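Local coordinates for SusD superfamily protein (Bacteroides fragilis NCTC 9343, PDB 3NQP), which probably binds glycans at the bacterial outer membrane as a SusD-family lipoprotein, helping to capture sugars for uptake, at residues Ser199-Glu204 and Asn241-Lys246; Lys113-Gly118 and Gly182-Phe187; Ser341-Gly346 and Ser352-His357; Gly290-Arg295 and Glu301-Ala306. One frame throughout, in Å; residues are numbered along the deposited sequence. Where two conformers were deposited one is given.

Interaction 1 (Ser199-Glu204 and Asn241-Lys246); sequences SKAATE and NNYNLK. With EDO (1,2-ethanediol), chain H.
Tyr243 reaches from the loop after helix 228-241 to the start of helix 200-216, where Ala201 and Glu204 receive its ring and hydroxyl. With its CG anti to the carbonyl carbon (chi1 -62°), the ring lies against the helix, and the methyl of Ala201 sits over one face in a CH-pi contact, CB 3.7 Å from the ring centroid. Alanine suits this place because a single methyl lets an aromatic ring come so near the helix. At the ring's edge, Tyr243 OH donates to Glu204 OE2 at 2.6 Å, meeting that oxygen on its anti side, somewhat out of the carboxylate plane, with the carboxylate turned 61° from the ring. The bend of Glu204 at chi2 (-147°) helps bring OE2 there. The extended chain of Lys200 crosses the tyrosine at about a right angle, its CE 3.4 Å from Tyr243 OH, while its ammonium goes on to Gly182 and Asn185. Ser199 N-caps the helix, its OG accepting from Ala202 N. Glu204 is buried, and its oxygens are satisfied: Ser238 also bonds OE2 and His235 bonds OE1, both from helix 228-241. Shared among a phenol, a serine and a histidine, the carboxylate is probably stabilised as the anion, and it ties the two helices and their loop together.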
loop_
_atom_site.group_PDB
_atom_site.type_symbol
_atom_site.label_atom_id
_atom_site.label_comp_id
_atom_site.label_asym_id
_atom_site.label_seq_id
_atom_site.Cartn_x
_atom_site.Cartn_y
_atom_site.Cartn_z
ATOM N N SER A 199 -3.311 12.186 10.964
ATOM C CA SER A 199 -4.493 12.584 11.732
ATOM C C SER A 199 -4.863 11.458 12.671
ATOM O O SER A 199 -4.331 10.351 12.558
ATOM C CB SER A 199 -5.676 12.845 10.786
ATOM O OG SER A 199 -6.041 11.625 10.072
ATOM N N LYS A 200 -5.819 11.727 13.547
ATOM C CA LYS A 200 -6.371 10.706 14.455
ATOM C C LYS A 200 -6.978 9.527 13.696
ATOM O O LYS A 200 -6.733 8.344 14.014
ATOM C CB LYS A 200 -7.373 11.338 15.400
ATOM C CG LYS A 200 -7.886 10.420 16.499
ATOM C CD LYS A 200 -9.025 11.083 17.213
ATOM C CE LYS A 200 -9.772 10.109 18.021
ATOM N NZ LYS A 200 -10.744 10.720 18.886
ATOM N N ALA A 201 -7.754 9.820 12.672
ATOM C CA ALA A 201 -8.280 8.759 11.824
ATOM C C ALA A 201 -7.181 7.857 11.249
ATOM O O ALA A 201 -7.334 6.671 11.134
ATOM C CB ALA A 201 -9.085 9.349 10.727
ATOM N N ALA A 202 -6.090 8.456 10.829
ATOM C CA ALA A 202 -5.001 7.724 10.245
ATOM C C ALA A 202 -4.388 6.780 11.268
ATOM O O ALA A 202 -4.072 5.607 10.934
ATOM C CB ALA A 202 -3.942 8.694 9.675
ATOM N N THR A 203 -4.219 7.270 12.503
ATOM C CA THR A 203 -3.753 6.416 13.587
ATOM C C THR A 203 -4.729 5.258 13.842
ATOM O O THR A 203 -4.305 4.094 14.073
ATOM C CB THR A 203 -3.484 7.186 14.878
ATOM O OG1 THR A 203 -2.315 7.988 14.696
ATOM C CG2 THR A 203 -3.247 6.195 16.102
ATOM N N GLU A 204 -6.019 5.542 13.800
ATOM C CA GLU A 204 -7.020 4.478 13.989
ATOM C C GLU A 204 -6.957 3.428 12.842
ATOM O O GLU A 204 -7.098 2.242 13.098
ATOM C CB GLU A 204 -8.423 5.044 14.128
ATOM C CG GLU A 204 -8.632 5.797 15.424
ATOM C CD GLU A 204 -10.023 5.687 15.960
ATOM O OE1 GLU A 204 -10.260 4.733 16.728
ATOM O OE2 GLU A 204 -10.869 6.510 15.586
ATOM N N ASN A 241 -17.415 5.519 11.480
ATOM C CA ASN A 241 -18.584 6.174 12.115
ATOM C C ASN A 241 -18.429 7.644 12.521
ATOM O O ASN A 241 -19.431 8.359 12.624
ATOM C CB ASN A 241 -19.080 5.351 13.329
ATOM C CG ASN A 241 -19.654 4.015 12.932
ATOM O OD1 ASN A 241 -19.888 3.769 11.763
ATOM N ND2 ASN A 241 -19.863 3.136 13.900
ATOM N N ASN A 242 -17.194 8.091 12.743
ATOM C CA ASN A 242 -16.910 9.284 13.525
ATOM C C ASN A 242 -16.199 10.407 12.763
ATOM O O ASN A 242 -15.807 11.388 13.359
ATOM C CB ASN A 242 -16.068 8.892 14.745
ATOM C CG ASN A 242 -16.803 7.954 15.682
ATOM O OD1 ASN A 242 -17.967 8.159 15.949
ATOM N ND2 ASN A 242 -16.123 6.892 16.167
ATOM N N TYR A 243 -16.009 10.250 11.458
ATOM C CA TYR A 243 -15.187 11.186 10.696
ATOM C C TYR A 243 -15.823 11.734 9.420
ATOM O O TYR A 243 -15.139 12.344 8.599
ATOM C CB TYR A 243 -13.816 10.526 10.364
ATOM C CG TYR A 243 -12.985 10.162 11.582
ATOM C CD1 TYR A 243 -12.107 11.055 12.141
ATOM C CD2 TYR A 243 -13.077 8.897 12.153
ATOM C CE1 TYR A 243 -11.356 10.713 13.254
ATOM C CE2 TYR A 243 -12.329 8.535 13.259
ATOM C CZ TYR A 243 -11.462 9.444 13.814
ATOM O OH TYR A 243 -10.723 9.046 14.904
ATOM N N ASN A 244 -17.111 11.487 9.218
ATOM C CA ASN A 244 -17.802 11.973 8.041
ATOM C C ASN A 244 -17.262 11.454 6.736
ATOM O O ASN A 244 -17.387 12.118 5.720
ATOM C CB ASN A 244 -17.735 13.518 7.989
ATOM C CG ASN A 244 -18.428 14.166 9.158
ATOM O OD1 ASN A 244 -17.822 14.950 9.901
ATOM N ND2 ASN A 244 -19.688 13.803 9.364
ATOM N N LEU A 245 -16.640 10.283 6.758
ATOM C CA LEU A 245 -16.105 9.676 5.561
ATOM C C LEU A 245 -17.217 9.040 4.710
ATOM O O LEU A 245 -18.201 8.484 5.252
ATOM C CB LEU A 245 -15.043 8.616 5.934
ATOM C CG LEU A 245 -13.770 9.172 6.558
ATOM C CD1 LEU A 245 -13.044 8.150 7.480
ATOM C CD2 LEU A 245 -12.817 9.750 5.439
ATOM N N LYS A 246 -17.039 9.066 3.382
ATOM C CA LYS A 246 -17.991 8.429 2.474
ATOM C C LYS A 246 -17.296 7.899 1.250
ATOM O O LYS A 246 -16.425 8.554 0.746
ATOM C CB LYS A 246 -19.032 9.454 1.972
ATOM C CG LYS A 246 -19.767 10.230 3.061
ATOM C CD LYS A 246 -20.974 11.041 2.491
ATOM C CE LYS A 246 -20.819 12.543 2.715
ATOM N NZ LYS A 246 -20.614 12.848 4.164
HETATM C C1 EDO H . -20.532 -0.405 12.907
HETATM O O1 EDO H . -21.350 0.645 13.431
HETATM C C2 EDO H . -20.500 -0.356 11.382
HETATM O O2 EDO H . -20.007 0.925 10.968
#

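Interaction 2 (Lys113-Gly118 and Gly182-Phe187); sequences KNFYLG and GNMNDF
Phe115 and Met184, a selenomethionine, mark the closest backbone approach, with CA atoms 7.8 Å apart. The 113-118 segment is one and a half turns inside helix 110-135, its backbone bonded within itself, as by Leu117 N to Lys113 O at 2.8 Å. The 182-187 segment has no regular structure: Gly182 leaves helix 163-181 with a positive phi (53°), which glycine tolerates easily, and the chain then runs past the helix with no hydrogen bond between the two.

Met184 does most of the joining. It extends toward the helix and bends at chi3 (-50°), laying its terminal methyl on the backbone between Asn114 and Phe115; CE is 3.6 Å from Phe115 N and 4.1 Å from Asn114 CB. The same CE lies at the edge of the phenylalanine ring, near its plane, 4.0 Å from Phe115 CD1. Phe115 holds CG anti to its backbone N (chi1 -166°), which swings the ring toward the 182-187 segment until CE1 lies 4.0 Å from Asp186 O. Phe181 packs edge-to-face on this ring, and Pro189 touches it too.

The long, unbranched side chain of Met184, here with selenium in place of sulfur, can bend to follow the uneven surface of a helix. The contact consequently rests on dispersion and the exclusion of water, with shape rather than direction deciding the fit.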
loop_
_atom_site.group_PDB
_atom_site.type_symbol
_atom_site.label_atom_id
_atom_site.label_comp_id
_atom_site.label_asym_id
_atom_site.label_seq_id
_atom_site.Cartn_x
_atom_site.Cartn_y
_atom_site.Cartn_z
ATOM N N LYS A 113 0.726 21.403 20.198
ATOM C CA LYS A 113 1.726 20.450 20.684
ATOM C C LYS A 113 1.156 19.007 20.647
ATOM O O LYS A 113 1.817 18.086 20.175
ATOM C CB LYS A 113 2.168 20.819 22.091
ATOM C CG LYS A 113 3.195 19.890 22.705
ATOM C CD LYS A 113 3.264 20.030 24.212
ATOM C CE LYS A 113 3.969 21.252 24.661
ATOM N NZ LYS A 113 4.220 21.258 26.152
ATOM N N ASN A 114 -0.049 18.831 21.181
ATOM C CA ASN A 114 -0.662 17.525 21.275
ATOM C C ASN A 114 -0.978 16.998 19.858
ATOM O O ASN A 114 -0.815 15.813 19.596
ATOM C CB ASN A 114 -1.934 17.578 22.114
ATOM C CG ASN A 114 -1.665 17.749 23.578
ATOM O OD1 ASN A 114 -0.546 17.528 24.047
ATOM N ND2 ASN A 114 -2.688 18.140 24.312
ATOM N N PHE A 115 -1.420 17.881 18.959
ATOM C CA PHE A 115 -1.706 17.449 17.579
ATOM C C PHE A 115 -0.453 16.963 16.882
ATOM O O PHE A 115 -0.449 15.901 16.259
ATOM C CB PHE A 115 -2.370 18.540 16.748
ATOM C CG PHE A 115 -2.946 18.004 15.471
ATOM C CD1 PHE A 115 -4.178 17.390 15.481
ATOM C CD2 PHE A 115 -2.227 18.036 14.298
ATOM C CE1 PHE A 115 -4.695 16.856 14.330
ATOM C CE2 PHE A 115 -2.760 17.482 13.138
ATOM C CZ PHE A 115 -3.987 16.915 13.172
ATOM N N TYR A 116 0.618 17.748 17.010
ATOM C CA TYR A 116 1.909 17.415 16.450
ATOM C C TYR A 116 2.468 16.143 17.068
ATOM O O TYR A 116 2.974 15.281 16.353
ATOM C CB TYR A 116 2.898 18.571 16.615
ATOM C CG TYR A 116 2.684 19.770 15.695
ATOM C CD1 TYR A 116 1.773 19.732 14.644
ATOM C CD2 TYR A 116 3.422 20.936 15.879
ATOM C CE1 TYR A 116 1.600 20.820 13.781
ATOM C CE2 TYR A 116 3.281 22.037 15.002
ATOM C CZ TYR A 116 2.360 21.971 13.971
ATOM O OH TYR A 116 2.213 23.025 13.130
ATOM N N LEU A 117 2.356 15.993 18.379
ATOM C CA LEU A 117 2.897 14.776 19.008
ATOM C C LEU A 117 2.050 13.544 18.571
ATOM O O LEU A 117 2.591 12.489 18.277
ATOM C CB LEU A 117 3.016 14.927 20.524
ATOM C CG LEU A 117 4.153 15.868 20.939
ATOM C CD1 LEU A 117 4.122 16.172 22.424
ATOM C CD2 LEU A 117 5.524 15.314 20.467
ATOM N N GLY A 118 0.738 13.703 18.439
ATOM C CA GLY A 118 -0.090 12.646 17.901
ATOM C C GLY A 118 0.417 12.226 16.535
ATOM O O GLY A 118 0.489 11.035 16.212
ATOM N N GLY A 182 -6.415 12.869 21.452
ATOM C CA GLY A 182 -7.595 12.982 22.312
ATOM C C GLY A 182 -8.862 12.969 21.498
ATOM O O GLY A 182 -9.105 12.025 20.745
ATOM N N ASN A 183 -9.651 14.035 21.654
ATOM C CA ASN A 183 -10.914 14.235 20.913
ATOM C C ASN A 183 -10.771 15.068 19.632
ATOM O O ASN A 183 -11.754 15.398 19.021
ATOM C CB ASN A 183 -11.961 14.892 21.822
ATOM C CG ASN A 183 -12.559 13.923 22.841
ATOM O OD1 ASN A 183 -13.047 12.832 22.493
ATOM N ND2 ASN A 183 -12.585 14.343 24.101
HETATM N N MSE A 184 -9.557 15.366 19.194
HETATM C CA MSE A 184 -9.349 16.174 17.986
HETATM C C MSE A 184 -9.482 15.240 16.766
HETATM O O MSE A 184 -8.515 14.643 16.310
HETATM C CB MSE A 184 -7.959 16.889 18.015
HETATM C CG MSE A 184 -7.739 17.948 19.182
HETATM SE SE MSE A 184 -5.892 18.774 19.430
HETATM C CE MSE A 184 -4.913 17.042 19.423
ATOM N N ASN A 185 -10.694 15.135 16.237
ATOM C CA ASN A 185 -10.975 14.332 15.014
ATOM C C ASN A 185 -10.747 15.112 13.705
ATOM O O ASN A 185 -10.877 14.551 12.616
ATOM C CB ASN A 185 -12.432 13.850 15.041
ATOM C CG ASN A 185 -12.676 12.690 16.007
ATOM O OD1 ASN A 185 -11.981 12.492 17.017
ATOM N ND2 ASN A 185 -13.695 11.912 15.693
ATOM N N ASP A 186 -10.426 16.402 13.809
ATOM C CA ASP A 186 -10.339 17.290 12.637
ATOM C C ASP A 186 -9.170 16.815 11.789
ATOM O O ASP A 186 -8.103 16.486 12.277
ATOM C CB ASP A 186 -10.172 18.756 13.090
ATOM C CG ASP A 186 -10.306 19.821 11.941
ATOM O OD1 ASP A 186 -10.124 19.558 10.718
ATOM O OD2 ASP A 186 -10.546 21.004 12.309
ATOM N N PHE A 187 -9.407 16.745 10.496
ATOM C CA PHE A 187 -8.354 16.414 9.575
ATOM C C PHE A 187 -7.374 17.551 9.256
ATOM O O PHE A 187 -6.295 17.269 8.733
ATOM C CB PHE A 187 -8.956 15.899 8.276
ATOM C CG PHE A 187 -9.513 14.504 8.364
ATOM C CD1 PHE A 187 -8.670 13.388 8.259
ATOM C CD2 PHE A 187 -10.878 14.302 8.455
ATOM C CE1 PHE A 187 -9.210 12.073 8.261
ATOM C CE2 PHE A 187 -11.411 13.016 8.500
ATOM C CZ PHE A 187 -10.596 11.914 8.400
#

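Interaction 3 (Ser341-Gly346 and Ser352-His357); sequences SYNKDG and SLYGTH. With EDO (1,2-ethanediol), chain E.
The ring of Tyr342 carries Leu353 CD1 over one face, near the rim and 4.1 Å from Tyr342 CZ. On Tyr354 it is a bound ethanediol, probably from the crystallisation liquor, that rests C2 on one face, while Asn343 ND2 approaches the ring obliquely, 3.4 Å from Tyr354 CD2, its amide plane turned 63° from the ring. Arg295 adds a cation-pi contact to Tyr354. The imidazole of His357 is met at its edge, in plane, by Ser341 OG, 2.8 Å from His357 NE2; the other nitrogen, ND1, bonds the carbonyl of Thr284, so both nitrogens are engaged and the ring's rotation is fixed. The serine hydroxyl lies between its backbone N and carbonyl carbon (chi1 60°), and it points to the histidine.

Between the strands, Ser341 N gives a nearly straight bond to Gly355 O at 2.9 Å. Ser341 O in turn accepts twice, from Tyr354 N at 2.8 Å in the carbonyl plane and from Gly355 N at 3.2 Å, tilted from it. Further along, past the bulge that this double bonding marks, Asn343 and Ser352 form a hydrogen-bonded pair through Ser352 N to Asn343 O, 2.9 Å, and Asn343 N to Ser352 O. Glycine suits position 355, since a beta carbon there would press on Ser341 OG. Two residues, Tyr354 and Gly355, opposite one, Ser341, make a classic beta bulge within an antiparallel beta hairpin.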
loop_
_atom_site.group_PDB
_atom_site.type_symbol
_atom_site.label_atom_id
_atom_site.label_comp_id
_atom_site.label_asym_id
_atom_site.label_seq_id
_atom_site.Cartn_x
_atom_site.Cartn_y
_atom_site.Cartn_z
ATOM N N SER A 341 -3.245 -2.599 -24.763
ATOM C CA SER A 341 -2.695 -2.513 -26.112
ATOM C C SER A 341 -2.797 -3.899 -26.735
ATOM O O SER A 341 -2.624 -4.922 -26.053
ATOM C CB SER A 341 -1.249 -1.982 -26.105
ATOM O OG SER A 341 -0.343 -2.795 -25.359
ATOM N N TYR A 342 -3.057 -3.919 -28.029
ATOM C CA TYR A 342 -3.368 -5.147 -28.766
ATOM C C TYR A 342 -2.473 -5.308 -30.013
ATOM O O TYR A 342 -2.150 -4.338 -30.670
ATOM C CB TYR A 342 -4.816 -5.121 -29.260
ATOM C CG TYR A 342 -5.846 -5.116 -28.174
ATOM C CD1 TYR A 342 -6.167 -3.949 -27.494
ATOM C CD2 TYR A 342 -6.472 -6.293 -27.781
ATOM C CE1 TYR A 342 -7.097 -3.959 -26.479
ATOM C CE2 TYR A 342 -7.384 -6.305 -26.786
ATOM C CZ TYR A 342 -7.700 -5.149 -26.132
ATOM O OH TYR A 342 -8.634 -5.171 -25.104
ATOM N N ASN A 343 -2.118 -6.551 -30.316
ATOM C CA ASN A 343 -1.663 -6.957 -31.649
ATOM C C ASN A 343 -2.852 -7.152 -32.538
ATOM O O ASN A 343 -3.916 -7.503 -32.055
ATOM C CB ASN A 343 -0.982 -8.319 -31.572
ATOM C CG ASN A 343 0.488 -8.226 -31.604
ATOM O OD1 ASN A 343 1.035 -7.192 -31.991
ATOM N ND2 ASN A 343 1.168 -9.331 -31.229
ATOM N N LYS A 344 -2.654 -6.924 -33.834
ATOM C CA LYS A 344 -3.667 -7.150 -34.841
ATOM C C LYS A 344 -3.089 -8.186 -35.777
ATOM O O LYS A 344 -1.964 -8.034 -36.262
ATOM C CB LYS A 344 -3.985 -5.862 -35.601
ATOM C CG LYS A 344 -4.697 -6.103 -36.910
ATOM C CD LYS A 344 -5.558 -4.924 -37.336
ATOM C CE LYS A 344 -4.776 -3.929 -38.155
ATOM N NZ LYS A 344 -5.656 -2.909 -38.763
ATOM N N ASP A 345 -3.838 -9.261 -35.985
ATOM C CA ASP A 345 -3.442 -10.324 -36.924
ATOM C C ASP A 345 -3.363 -9.764 -38.359
ATOM O O ASP A 345 -4.286 -9.064 -38.829
ATOM C CB ASP A 345 -4.431 -11.489 -36.832
ATOM C CG ASP A 345 -3.980 -12.724 -37.596
ATOM O OD1 ASP A 345 -4.041 -12.718 -38.844
ATOM O OD2 ASP A 345 -3.617 -13.714 -36.930
ATOM N N GLY A 346 -2.230 -10.017 -39.018
ATOM C CA GLY A 346 -1.980 -9.506 -40.381
ATOM C C GLY A 346 -3.011 -9.969 -41.417
ATOM O O GLY A 346 -3.354 -9.216 -42.338
ATOM N N SER A 352 -5.594 -9.191 -30.484
ATOM C CA SER A 352 -5.303 -10.022 -29.320
ATOM C C SER A 352 -4.587 -9.184 -28.237
ATOM O O SER A 352 -3.711 -8.377 -28.541
ATOM C CB SER A 352 -4.472 -11.245 -29.735
ATOM O OG SER A 352 -3.249 -10.812 -30.305
ATOM N N LEU A 353 -4.986 -9.364 -26.994
ATOM C CA LEU A 353 -4.438 -8.565 -25.903
ATOM C C LEU A 353 -2.925 -8.787 -25.805
ATOM O O LEU A 353 -2.459 -9.937 -25.691
ATOM C CB LEU A 353 -5.098 -8.933 -24.557
ATOM C CG LEU A 353 -4.605 -8.142 -23.315
ATOM C CD1 LEU A 353 -4.966 -6.609 -23.505
ATOM C CD2 LEU A 353 -5.172 -8.727 -21.988
ATOM N N TYR A 354 -2.170 -7.694 -25.796
ATOM C CA TYR A 354 -0.706 -7.774 -25.732
ATOM C C TYR A 354 -0.124 -7.238 -24.412
ATOM O O TYR A 354 0.494 -7.966 -23.644
ATOM C CB TYR A 354 -0.126 -7.029 -26.939
ATOM C CG TYR A 354 1.353 -7.231 -27.199
ATOM C CD1 TYR A 354 2.310 -6.503 -26.516
ATOM C CD2 TYR A 354 1.798 -8.184 -28.103
ATOM C CE1 TYR A 354 3.668 -6.696 -26.758
ATOM C CE2 TYR A 354 3.123 -8.364 -28.343
ATOM C CZ TYR A 354 4.071 -7.622 -27.692
ATOM O OH TYR A 354 5.439 -7.829 -27.955
ATOM N N GLY A 355 -0.337 -5.953 -24.139
ATOM C CA GLY A 355 0.127 -5.353 -22.898
ATOM C C GLY A 355 -0.975 -4.564 -22.208
ATOM O O GLY A 355 -2.064 -4.382 -22.737
ATOM N N THR A 356 -0.687 -4.158 -20.987
ATOM C CA THR A 356 -1.572 -3.337 -20.230
ATOM C C THR A 356 -0.712 -2.266 -19.591
ATOM O O THR A 356 0.459 -2.499 -19.327
ATOM C CB THR A 356 -2.340 -4.168 -19.158
ATOM O OG1 THR A 356 -1.395 -4.724 -18.241
ATOM C CG2 THR A 356 -3.189 -5.283 -19.814
ATOM N N HIS A 357 -1.330 -1.114 -19.295
ATOM C CA HIS A 357 -0.645 0.115 -18.956
ATOM C C HIS A 357 -1.514 0.906 -17.955
ATOM O O HIS A 357 -2.722 1.038 -18.136
ATOM C CB HIS A 357 -0.408 0.913 -20.261
ATOM C CG HIS A 357 0.098 0.077 -21.396
ATOM N ND1 HIS A 357 1.441 -0.099 -21.646
ATOM C CD2 HIS A 357 -0.559 -0.629 -22.359
ATOM C CE1 HIS A 357 1.590 -0.900 -22.694
ATOM N NE2 HIS A 357 0.391 -1.212 -23.160
HETATM C C1 EDO E . 1.695 -11.886 -26.365
HETATM O O1 EDO E . 0.285 -11.668 -26.362
HETATM C C2 EDO E . 2.487 -10.700 -25.800
HETATM O O2 EDO E . 2.353 -10.564 -24.375
HETATM O O HOH W 1 -4.086 -10.690 -33.045
#

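Interaction 4 (Gly290-Arg295 and Glu301-Ala306); sequences GSTKNR and EVFGDA
Phe303 N donates to Arg295 O at 2.7 Å and Gly304 N to Lys293 O at 2.8 Å, so two successive amides of the 301-306 segment are held by carbonyls of, and just after, the short 3-10 turn 292-294. Both donors lie tilted from the carbonyl planes. The backbone at Gly304 has a positive phi (57°), a conformation that favours glycine. Within the 290-295 segment, Lys293 curls back: with chi1 at 56°, its CG is tucked over the backbone, and a bend at chi4 lets NZ donate to Gly290 O at 2.7 Å; Val287 O takes another of its bonds. Arg295 NH1 donates to Ser291 OG, 2.9 Å away.

Around this polar frame lie the apolar contacts. Thr292 CG2, anti to its backbone N, stands over the centre of the Phe303 ring, 3.7 Å from the centroid; Ala306 CB covers the opposite face toward the rim. Threonine serves both needs, since its hydroxyl turns aside to Asp61. Val302 CG1 lies 3.5 Å from Lys293 O. Ser341 of strand 338-344 touches both Thr292 and Phe303. The arrangement is that of a long irregular loop folded back on itself, with Phe303 packed between Thr292 and Ala306, seated against the hairpin 338-358 in the SusD-family region.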
loop_
_atom_site.group_PDB
_atom_site.type_symbol
_atom_site.label_atom_id
_atom_site.label_comp_id
_atom_site.label_asym_id
_atom_site.label_seq_id
_atom_site.Cartn_x
_atom_site.Cartn_y
_atom_site.Cartn_z
ATOM N N GLY A 290 9.626 3.215 -27.549
ATOM C CA GLY A 290 8.935 1.959 -27.264
ATOM C C GLY A 290 8.034 1.475 -28.369
ATOM O O GLY A 290 7.746 2.200 -29.293
ATOM N N SER A 291 7.538 0.261 -28.231
ATOM C CA SER A 291 6.803 -0.400 -29.296
ATOM C C SER A 291 5.299 -0.271 -29.112
ATOM O O SER A 291 4.561 -0.442 -30.085
ATOM C CB SER A 291 7.175 -1.900 -29.376
ATOM O OG SER A 291 7.021 -2.505 -28.091
ATOM N N THR A 292 4.836 0.013 -27.885
ATOM C CA THR A 292 3.373 0.115 -27.637
ATOM C C THR A 292 2.685 1.084 -28.616
ATOM O O THR A 292 1.619 0.787 -29.134
ATOM C CB THR A 292 3.057 0.517 -26.151
ATOM O OG1 THR A 292 3.683 -0.424 -25.257
ATOM C CG2 THR A 292 1.565 0.555 -25.868
ATOM N N LYS A 293 3.311 2.222 -28.897
ATOM C CA LYS A 293 2.712 3.255 -29.771
ATOM C C LYS A 293 2.313 2.752 -31.137
ATOM O O LYS A 293 1.425 3.346 -31.757
ATOM C CB LYS A 293 3.613 4.467 -29.960
ATOM C CG LYS A 293 5.021 4.152 -30.504
ATOM C CD LYS A 293 5.785 5.413 -30.923
ATOM C CE LYS A 293 7.207 5.086 -31.481
ATOM N NZ LYS A 293 8.228 4.597 -30.442
ATOM N N ASN A 294 2.956 1.692 -31.610
ATOM C CA ASN A 294 2.662 1.141 -32.939
ATOM C C ASN A 294 1.696 -0.027 -32.880
ATOM O O ASN A 294 1.405 -0.605 -33.883
ATOM C CB ASN A 294 3.953 0.723 -33.652
ATOM C CG ASN A 294 4.898 1.896 -33.855
ATOM O OD1 ASN A 294 4.480 2.980 -34.246
ATOM N ND2 ASN A 294 6.155 1.688 -33.550
ATOM N N ARG A 295 1.191 -0.376 -31.703
ATOM C CA ARG A 295 0.211 -1.437 -31.615
ATOM C C ARG A 295 -1.169 -0.739 -31.634
ATOM O O ARG A 295 -1.281 0.421 -32.105
ATOM C CB ARG A 295 0.443 -2.292 -30.367
ATOM C CG ARG A 295 1.783 -2.994 -30.382
ATOM C CD ARG A 295 1.924 -4.227 -29.483
ATOM N NE ARG A 295 3.255 -4.779 -29.749
ATOM C CZ ARG A 295 4.373 -4.407 -29.120
ATOM N NH1 ARG A 295 4.341 -3.545 -28.105
ATOM N NH2 ARG A 295 5.541 -4.909 -29.488
ATOM N N GLU A 301 -7.963 1.227 -33.465
ATOM C CA GLU A 301 -7.193 2.414 -33.784
ATOM C C GLU A 301 -5.761 2.230 -33.343
ATOM O O GLU A 301 -5.522 1.567 -32.359
ATOM C CB GLU A 301 -7.824 3.597 -33.032
ATOM C CG GLU A 301 -7.226 4.895 -33.264
ATOM C CD GLU A 301 -7.937 6.015 -32.532
ATOM O OE1 GLU A 301 -9.013 5.811 -31.924
ATOM O OE2 GLU A 301 -7.384 7.119 -32.569
ATOM N N VAL A 302 -4.818 2.825 -34.057
ATOM C CA VAL A 302 -3.394 2.756 -33.670
ATOM C C VAL A 302 -3.233 3.388 -32.279
ATOM O O VAL A 302 -3.867 4.379 -31.964
ATOM C CB VAL A 302 -2.467 3.428 -34.699
ATOM C CG1 VAL A 302 -1.019 3.373 -34.260
ATOM C CG2 VAL A 302 -2.561 2.734 -36.056
ATOM N N PHE A 303 -2.425 2.760 -31.429
ATOM C CA PHE A 303 -2.335 3.190 -30.026
ATOM C C PHE A 303 -1.751 4.612 -29.879
ATOM O O PHE A 303 -2.319 5.457 -29.196
ATOM C CB PHE A 303 -1.493 2.148 -29.260
ATOM C CG PHE A 303 -1.529 2.308 -27.761
ATOM C CD1 PHE A 303 -0.758 3.245 -27.145
ATOM C CD2 PHE A 303 -2.385 1.543 -26.998
ATOM C CE1 PHE A 303 -0.776 3.387 -25.748
ATOM C CE2 PHE A 303 -2.436 1.702 -25.628
ATOM C CZ PHE A 303 -1.602 2.614 -25.006
ATOM N N GLY A 304 -0.606 4.879 -30.507
ATOM C CA GLY A 304 -0.024 6.212 -30.468
ATOM C C GLY A 304 0.197 6.643 -29.014
ATOM O O GLY A 304 0.689 5.868 -28.193
ATOM N N ASP A 305 -0.139 7.883 -28.694
ATOM C CA ASP A 305 -0.013 8.377 -27.336
ATOM C C ASP A 305 -1.400 8.424 -26.715
ATOM O O ASP A 305 -1.899 9.498 -26.343
ATOM C CB ASP A 305 0.620 9.775 -27.310
ATOM C CG ASP A 305 0.803 10.293 -25.909
ATOM O OD1 ASP A 305 0.675 9.513 -24.956
ATOM O OD2 ASP A 305 1.144 11.459 -25.740
ATOM N N ALA A 306 -2.010 7.253 -26.578
ATOM C CA ALA A 306 -3.409 7.133 -26.172
ATOM C C ALA A 306 -3.687 7.723 -24.785
ATOM O O ALA A 306 -4.755 8.180 -24.562
ATOM C CB ALA A 306 -3.826 5.668 -26.213
#

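Interactions 1 and 2 adjoin at one end of the chain, where the 182-187 loop serves both and Lys200 joins the two contacts. Interaction 1 is buried and built on a phenol and a carboxylate; interaction 2, only partly buried, has no hydrogen bond across its segments and rests on van der Waals contact. Some 43 to 51 Å away between centres, interactions 3 and 4 form a second neighbouring pair, again partly buried, in which backbone bonds do most of the holding, as antiparallel pairing interrupted by a bulge in the hairpin and as isolated bonds in the loop. Thr292 packs on His357, joining loop to hairpin, while in the first pair each contact sets a loop against a helix.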